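Periplasmic oligopeptide-binding protein (Burkholderia pseudomallei, PDB 3ZS6) probably binds oligopeptides in the periplasm and delivers them to an ABC transporter for uptake across the inner membrane. Local coordinates at residues A[105-110]-A[142-147]; A[286-291]-A[328-333]. All blocks are in the same frame, centred on the assembly; numbering follows the deposited sequence.

Contact 1 (A[105-110]-A[142-147]); sequences VEFVKN and VSYFPE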
loop_
_atom_site.group_PDB
_atom_site.type_symbol
_atom_site.label_atom_id
_atom_site.label_comp_id
_atom_site.label_asym_id
_atom_site.label_seq_id
_atom_site.Cartn_x
_atom_site.Cartn_y
_atom_site.Cartn_z
ATOM N N VAL A 105 10.618 7.794 4.684
ATOM C CA VAL A 105 11.836 8.553 4.936
ATOM C C VAL A 105 12.202 8.487 6.418
ATOM O O VAL A 105 13.276 8.914 6.835
ATOM C CB VAL A 105 11.693 10.018 4.475
ATOM C CG1 VAL A 105 10.877 10.817 5.489
ATOM C CG2 VAL A 105 13.067 10.644 4.257
ATOM N N GLU A 106 11.310 7.909 7.209
ATOM C CA GLU A 106 11.489 7.870 8.654
ATOM C C GLU A 106 12.734 7.089 9.082
ATOM O O GLU A 106 13.280 7.336 10.159
ATOM C CB GLU A 106 10.239 7.293 9.324
ATOM C CG GLU A 106 9.846 7.969 10.620
ATOM C CD GLU A 106 8.501 7.481 11.135
ATOM O OE1 GLU A 106 7.471 7.805 10.507
ATOM O OE2 GLU A 106 8.475 6.766 12.159
ATOM N N PHE A 107 13.189 6.157 8.247
ATOM C CA PHE A 107 14.382 5.374 8.582
ATOM C C PHE A 107 15.650 6.217 8.448
ATOM O O PHE A 107 16.696 5.878 9.005
ATOM C CB PHE A 107 14.511 4.128 7.696
ATOM C CG PHE A 107 13.423 3.111 7.893
ATOM C CD1 PHE A 107 12.315 3.392 8.676
ATOM C CD2 PHE A 107 13.514 1.864 7.293
ATOM C CE1 PHE A 107 11.313 2.448 8.851
ATOM C CE2 PHE A 107 12.520 0.916 7.466
ATOM C CZ PHE A 107 11.418 1.209 8.246
ATOM N N VAL A 108 15.556 7.314 7.701
ATOM C CA VAL A 108 16.717 8.162 7.467
ATOM C C VAL A 108 17.081 8.999 8.694
ATOM O O VAL A 108 16.210 9.444 9.445
ATOM C CB VAL A 108 16.520 9.062 6.240
ATOM C CG1 VAL A 108 17.773 9.885 5.978
ATOM C CG2 VAL A 108 16.177 8.210 5.023
ATOM N N LYS A 109 18.382 9.199 8.883
ATOM C CA LYS A 109 18.914 9.871 10.057
ATOM C C LYS A 109 18.300 11.254 10.247
ATOM O O LYS A 109 18.275 12.070 9.320
ATOM C CB LYS A 109 20.442 9.963 9.964
ATOM C CG LYS A 109 21.122 10.437 11.231
ATOM C CD LYS A 109 20.761 9.547 12.412
ATOM C CE LYS A 109 21.641 9.838 13.621
ATOM N NZ LYS A 109 23.051 9.410 13.385
ATOM N N ASN A 110 17.777 11.486 11.446
ATOM C CA ASN A 110 17.164 12.758 11.812
ATOM C C ASN A 110 15.736 12.972 11.305
ATOM O O ASN A 110 15.095 13.954 11.665
ATOM C CB ASN A 110 18.048 13.925 11.373
ATOM C CG ASN A 110 19.312 14.041 12.199
ATOM O OD1 ASN A 110 19.376 13.566 13.332
ATOM N ND2 ASN A 110 20.327 14.676 11.635
ATOM N N VAL A 142 19.478 -1.046 8.502
ATOM C CA VAL A 142 18.379 -1.554 7.689
ATOM C C VAL A 142 18.967 -2.322 6.508
ATOM O O VAL A 142 19.497 -1.725 5.572
ATOM C CB VAL A 142 17.490 -0.402 7.156
ATOM C CG1 VAL A 142 16.340 -0.949 6.298
ATOM C CG2 VAL A 142 16.962 0.446 8.305
ATOM N N SER A 143 18.867 -3.643 6.546
ATOM C CA SER A 143 19.587 -4.478 5.588
ATOM C C SER A 143 18.962 -4.434 4.194
ATOM O O SER A 143 19.610 -4.768 3.208
ATOM C CB SER A 143 19.654 -5.924 6.086
ATOM O OG SER A 143 18.364 -6.515 6.090
ATOM N N TYR A 144 17.697 -4.028 4.128
ATOM C CA TYR A 144 16.932 -4.063 2.893
ATOM C C TYR A 144 16.619 -2.653 2.386
ATOM O O TYR A 144 15.722 -2.459 1.560
ATOM C CB TYR A 144 15.627 -4.827 3.121
ATOM C CG TYR A 144 14.864 -4.366 4.355
ATOM C CD1 TYR A 144 13.976 -3.300 4.288
ATOM C CD2 TYR A 144 15.047 -4.996 5.584
ATOM C CE1 TYR A 144 13.281 -2.873 5.408
ATOM C CE2 TYR A 144 14.364 -4.582 6.712
ATOM C CZ TYR A 144 13.480 -3.523 6.621
ATOM O OH TYR A 144 12.800 -3.109 7.744
ATOM N N PHE A 145 17.363 -1.667 2.872
ATOM C CA PHE A 145 17.029 -0.285 2.567
ATOM C C PHE A 145 16.769 -0.006 1.083
ATOM O O PHE A 145 15.891 0.785 0.748
ATOM C CB PHE A 145 18.058 0.704 3.132
ATOM C CG PHE A 145 17.644 2.137 2.958
ATOM C CD1 PHE A 145 16.569 2.646 3.677
ATOM C CD2 PHE A 145 18.280 2.957 2.036
ATOM C CE1 PHE A 145 16.152 3.961 3.505
ATOM C CE2 PHE A 145 17.872 4.273 1.857
ATOM C CZ PHE A 145 16.794 4.777 2.594
ATOM N N PRO A 146 17.527 -0.649 0.181
ATOM C CA PRO A 146 17.275 -0.313 -1.225
ATOM C C PRO A 146 15.841 -0.604 -1.698
ATOM O O PRO A 146 15.369 0.097 -2.592
ATOM C CB PRO A 146 18.310 -1.164 -1.981
ATOM C CG PRO A 146 19.444 -1.316 -0.995
ATOM C CD PRO A 146 18.758 -1.445 0.357
ATOM N N GLU A 147 15.167 -1.595 -1.114
ATOM C CA GLU A 147 13.767 -1.874 -1.455
ATOM C C GLU A 147 12.869 -0.656 -1.283
ATOM O O GLU A 147 11.973 -0.415 -2.098
ATOM C CB GLU A 147 13.203 -3.016 -0.600
ATOM C CG GLU A 147 13.578 -4.400 -1.071
ATOM C CD GLU A 147 12.931 -5.495 -0.237
ATOM O OE1 GLU A 147 11.706 -5.720 -0.375
ATOM O OE2 GLU A 147 13.655 -6.139 0.545
#

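Contact 2 (A[286-291]-A[328-333]); sequences LDREIL and ARRVDY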
loop_
_atom_site.group_PDB
_atom_site.type_symbol
_atom_site.label_atom_id
_atom_site.label_comp_id
_atom_site.label_asym_id
_atom_site.label_seq_id
_atom_site.Cartn_x
_atom_site.Cartn_y
_atom_site.Cartn_z
ATOM N N LEU A 286 -17.003 -12.335 13.819
ATOM C CA LEU A 286 -17.006 -12.472 12.360
ATOM C C LEU A 286 -16.443 -13.821 11.897
ATOM O O LEU A 286 -15.337 -14.206 12.269
ATOM C CB LEU A 286 -16.211 -11.337 11.699
ATOM C CG LEU A 286 -16.574 -9.885 12.011
ATOM C CD1 LEU A 286 -15.484 -8.955 11.470
ATOM C CD2 LEU A 286 -17.944 -9.504 11.452
ATOM N N ASP A 287 -17.206 -14.523 11.067
ATOM C CA ASP A 287 -16.794 -15.825 10.546
ATOM C C ASP A 287 -16.017 -15.643 9.237
ATOM O O ASP A 287 -16.614 -15.521 8.162
ATOM C CB ASP A 287 -18.032 -16.695 10.317
ATOM C CG ASP A 287 -17.695 -18.164 10.147
ATOM O OD1 ASP A 287 -16.604 -18.476 9.623
ATOM O OD2 ASP A 287 -18.537 -19.007 10.534
ATOM N N ARG A 288 -14.688 -15.627 9.336
ATOM C CA ARG A 288 -13.824 -15.355 8.191
ATOM C C ARG A 288 -13.739 -16.555 7.246
ATOM O O ARG A 288 -13.334 -16.426 6.086
ATOM C CB ARG A 288 -12.426 -14.954 8.667
ATOM C CG ARG A 288 -12.395 -13.695 9.547
ATOM C CD ARG A 288 -11.110 -13.656 10.379
ATOM N NE ARG A 288 -11.039 -12.469 11.221
ATOM C CZ ARG A 288 -11.823 -12.258 12.277
ATOM N NH1 ARG A 288 -12.758 -13.153 12.610
ATOM N NH2 ARG A 288 -11.691 -11.140 12.990
ATOM N N GLU A 289 -14.122 -17.722 7.751
ATOM C CA GLU A 289 -14.128 -18.928 6.944
ATOM C C GLU A 289 -15.256 -18.837 5.919
ATOM O O GLU A 289 -15.041 -19.061 4.729
ATOM C CB GLU A 289 -14.289 -20.169 7.828
ATOM C CG GLU A 289 -13.405 -21.332 7.409
ATOM C CD GLU A 289 -13.668 -21.782 5.983
ATOM O OE1 GLU A 289 -14.840 -21.740 5.552
ATOM O OE2 GLU A 289 -12.703 -22.177 5.292
ATOM N N ILE A 290 -16.448 -18.485 6.393
ATOM C CA ILE A 290 -17.594 -18.262 5.520
ATOM C C ILE A 290 -17.351 -17.083 4.580
ATOM O O ILE A 290 -17.676 -17.143 3.392
ATOM C CB ILE A 290 -18.877 -18.018 6.344
ATOM C CG1 ILE A 290 -19.271 -19.289 7.107
ATOM C CG2 ILE A 290 -20.013 -17.580 5.445
ATOM C CD1 ILE A 290 -20.406 -19.076 8.085
ATOM N N LEU A 291 -16.772 -16.014 5.120
ATOM C CA LEU A 291 -16.450 -14.832 4.335
ATOM C C LEU A 291 -15.632 -15.207 3.106
ATOM O O LEU A 291 -15.971 -14.834 1.987
ATOM C CB LEU A 291 -15.692 -13.805 5.193
ATOM C CG LEU A 291 -15.212 -12.536 4.475
ATOM C CD1 LEU A 291 -16.346 -11.876 3.690
ATOM C CD2 LEU A 291 -14.591 -11.546 5.463
ATOM N N ALA A 328 -20.638 -20.614 18.749
ATOM C CA ALA A 328 -21.502 -20.343 19.898
ATOM C C ALA A 328 -20.698 -19.835 21.095
ATOM O O ALA A 328 -21.109 -18.900 21.784
ATOM C CB ALA A 328 -22.307 -21.595 20.280
ATOM N N ARG A 329 -19.552 -20.460 21.332
ATOM C CA ARG A 329 -18.623 -20.033 22.375
ATOM C C ARG A 329 -18.018 -18.664 22.049
ATOM O O ARG A 329 -17.848 -17.822 22.934
ATOM C CB ARG A 329 -17.521 -21.084 22.536
ATOM C CG ARG A 329 -16.449 -20.764 23.567
ATOM C CD ARG A 329 -15.674 -22.026 23.890
ATOM N NE ARG A 329 -14.297 -21.788 24.311
ATOM C CZ ARG A 329 -13.336 -22.706 24.236
ATOM N NH1 ARG A 329 -13.605 -23.914 23.752
ATOM N NH2 ARG A 329 -12.105 -22.417 24.637
ATOM N N ARG A 330 -17.690 -18.444 20.779
ATOM C CA ARG A 330 -17.187 -17.144 20.347
ATOM C C ARG A 330 -18.176 -16.051 20.699
ATOM O O ARG A 330 -17.809 -15.029 21.273
ATOM C CB ARG A 330 -16.960 -17.123 18.837
ATOM C CG ARG A 330 -15.687 -17.771 18.378
ATOM C CD ARG A 330 -15.183 -17.005 17.173
ATOM N NE ARG A 330 -14.575 -17.877 16.188
ATOM C CZ ARG A 330 -14.254 -17.488 14.963
ATOM N NH1 ARG A 330 -14.489 -16.237 14.579
ATOM N NH2 ARG A 330 -13.701 -18.352 14.128
ATOM N N VAL A 331 -19.437 -16.283 20.347
ATOM C CA VAL A 331 -20.489 -15.296 20.543
ATOM C C VAL A 331 -20.762 -15.013 22.025
ATOM O O VAL A 331 -20.884 -13.854 22.433
ATOM C CB VAL A 331 -21.789 -15.737 19.840
ATOM C CG1 VAL A 331 -22.962 -14.893 20.310
ATOM C CG2 VAL A 331 -21.621 -15.662 18.319
ATOM N N ASP A 332 -20.863 -16.071 22.824
ATOM C CA ASP A 332 -21.042 -15.919 24.272
ATOM C C ASP A 332 -19.930 -15.077 24.891
ATOM O O ASP A 332 -20.182 -14.136 25.645
ATOM C CB ASP A 332 -21.075 -17.288 24.955
ATOM C CG ASP A 332 -22.380 -18.023 24.729
ATOM O OD1 ASP A 332 -23.432 -17.353 24.665
ATOM O OD2 ASP A 332 -22.350 -19.270 24.621
ATOM N N TYR A 333 -18.690 -15.428 24.583
ATOM C CA TYR A 333 -17.552 -14.692 25.107
ATOM C C TYR A 333 -17.637 -13.225 24.677
ATOM O O TYR A 333 -17.420 -12.319 25.479
ATOM C CB TYR A 333 -16.252 -15.338 24.629
ATOM C CG TYR A 333 -15.003 -14.856 25.333
ATOM C CD1 TYR A 333 -14.395 -13.663 24.965
ATOM C CD2 TYR A 333 -14.424 -15.600 26.359
ATOM C CE1 TYR A 333 -13.256 -13.218 25.596
ATOM C CE2 TYR A 333 -13.280 -15.161 27.003
ATOM C CZ TYR A 333 -12.700 -13.967 26.615
ATOM O OH TYR A 333 -11.559 -13.511 27.235
#

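Contact 1 (A[105-110]-A[142-147])
The F107 ring reaches across to V142 and Y144 and carries most of this small apolar contact, which buries 180 Å² in all. From CB, which is aimed at 142-147, the side chain leaves with CG beside the backbone N and anti to the carbonyl carbon (chi1 -66°). That torsion brings the ring atoms CD2 and CE2 to the partner. F107 CD2 meets both methyls of V142, lying 3.9 Å from V142 CG2 and 4.1 Å from V142 CG1. One atom further out, F107 CE2 comes within 4.0 Å of Y144 OH. The F107 side chain runs at about a right angle to those of V142 and Y144. V142 is shared: its CG1 also sits 3.7 Å above the centre of the Y144 ring, filling one face, and the type I turn V142-F145 folds the two side chains together. Beside this group, V108 CG2 touches F145 CZ at 4.3 Å, a looser van der Waals contact. The contact joins the loop between helices 82-93 and 111-115 to the start of helix 145-148. W89 of helix 82-93 and V136 of strand 133-137 pack on both V108 and F145, W64 of strand 63-68 meets the F145 ring, and Y410, from a loop far along the chain, touches F107 and meets the Y144 ring.

Contact 2 (A[286-291]-A[328-333])
R330 reaches from helix 327-340 to the backbone of L286, and its guanidinium makes nearly all of this contact. The polar link between the segments is a weak hydrogen bond from R330 NH1 to L286 O, 3.2 Å long and bent to 128° at the hydrogen. The carbonyl oxygen lies at the edge of the guanidinium, near its plane. The same NH1 also donates to M284 O, its stronger partner, so R330 grips two carbonyls where helix 276-285 gives way to 288-296. Two bends in its chain set NH1 beside the L286 carbonyl.

Like charges also meet here. R288 NH1 and R330 NH1 are 4.0 Å apart, with the two guanidinium planes turned 48° from each other. R288 spends its hydrogen bonds on other carbonyls: NH2 on A283 O and NE on P471 O. Backbone carbonyls therefore accept from both arginines, which would probably ease the repulsion. The D287 carboxylate, with OD1 5.4 Å from R330 NH2, is too far for a salt bridge but could favour the positive charge electrostatically.

Capping is the third element. D287 is the N-cap of helix 288-296, and its OD1 accepts from I290 N at 3.2 Å, nearly straight at 169° but arriving from above the carboxylate plane. A weaker bond from E289 N shares that oxygen.

Around the contact, W322 touches both arginines and W325 packs on R330. The CB of L286 points away from 328-333, and its side chain packs on W372 of helix 359-376 and on V470 and L472 of strand 470-480. R330 thus ties helix 327-340 to the junction between helices 276-285 and 288-296.

How the contacts relate
Both contacts are small and buried, but contact 1 lies about 17 Å from the centre of the chain and contact 2 about 29 Å, on a helix with several exposed residues. They follow one another along the sequence and have no elements in common; their centres are 40 Å apart and their nearest atoms about 26 Å. Contact 1 is apolar, with rings and valine methyls packing a loop against a turn and short helix beside an antiparallel sheet. Contact 2 is polar and sparse: an arginine from one helix reaches backbone carbonyls at a junction between two others, beside a mixed sheet, while exposed residues of its own helix touch crystal neighbours.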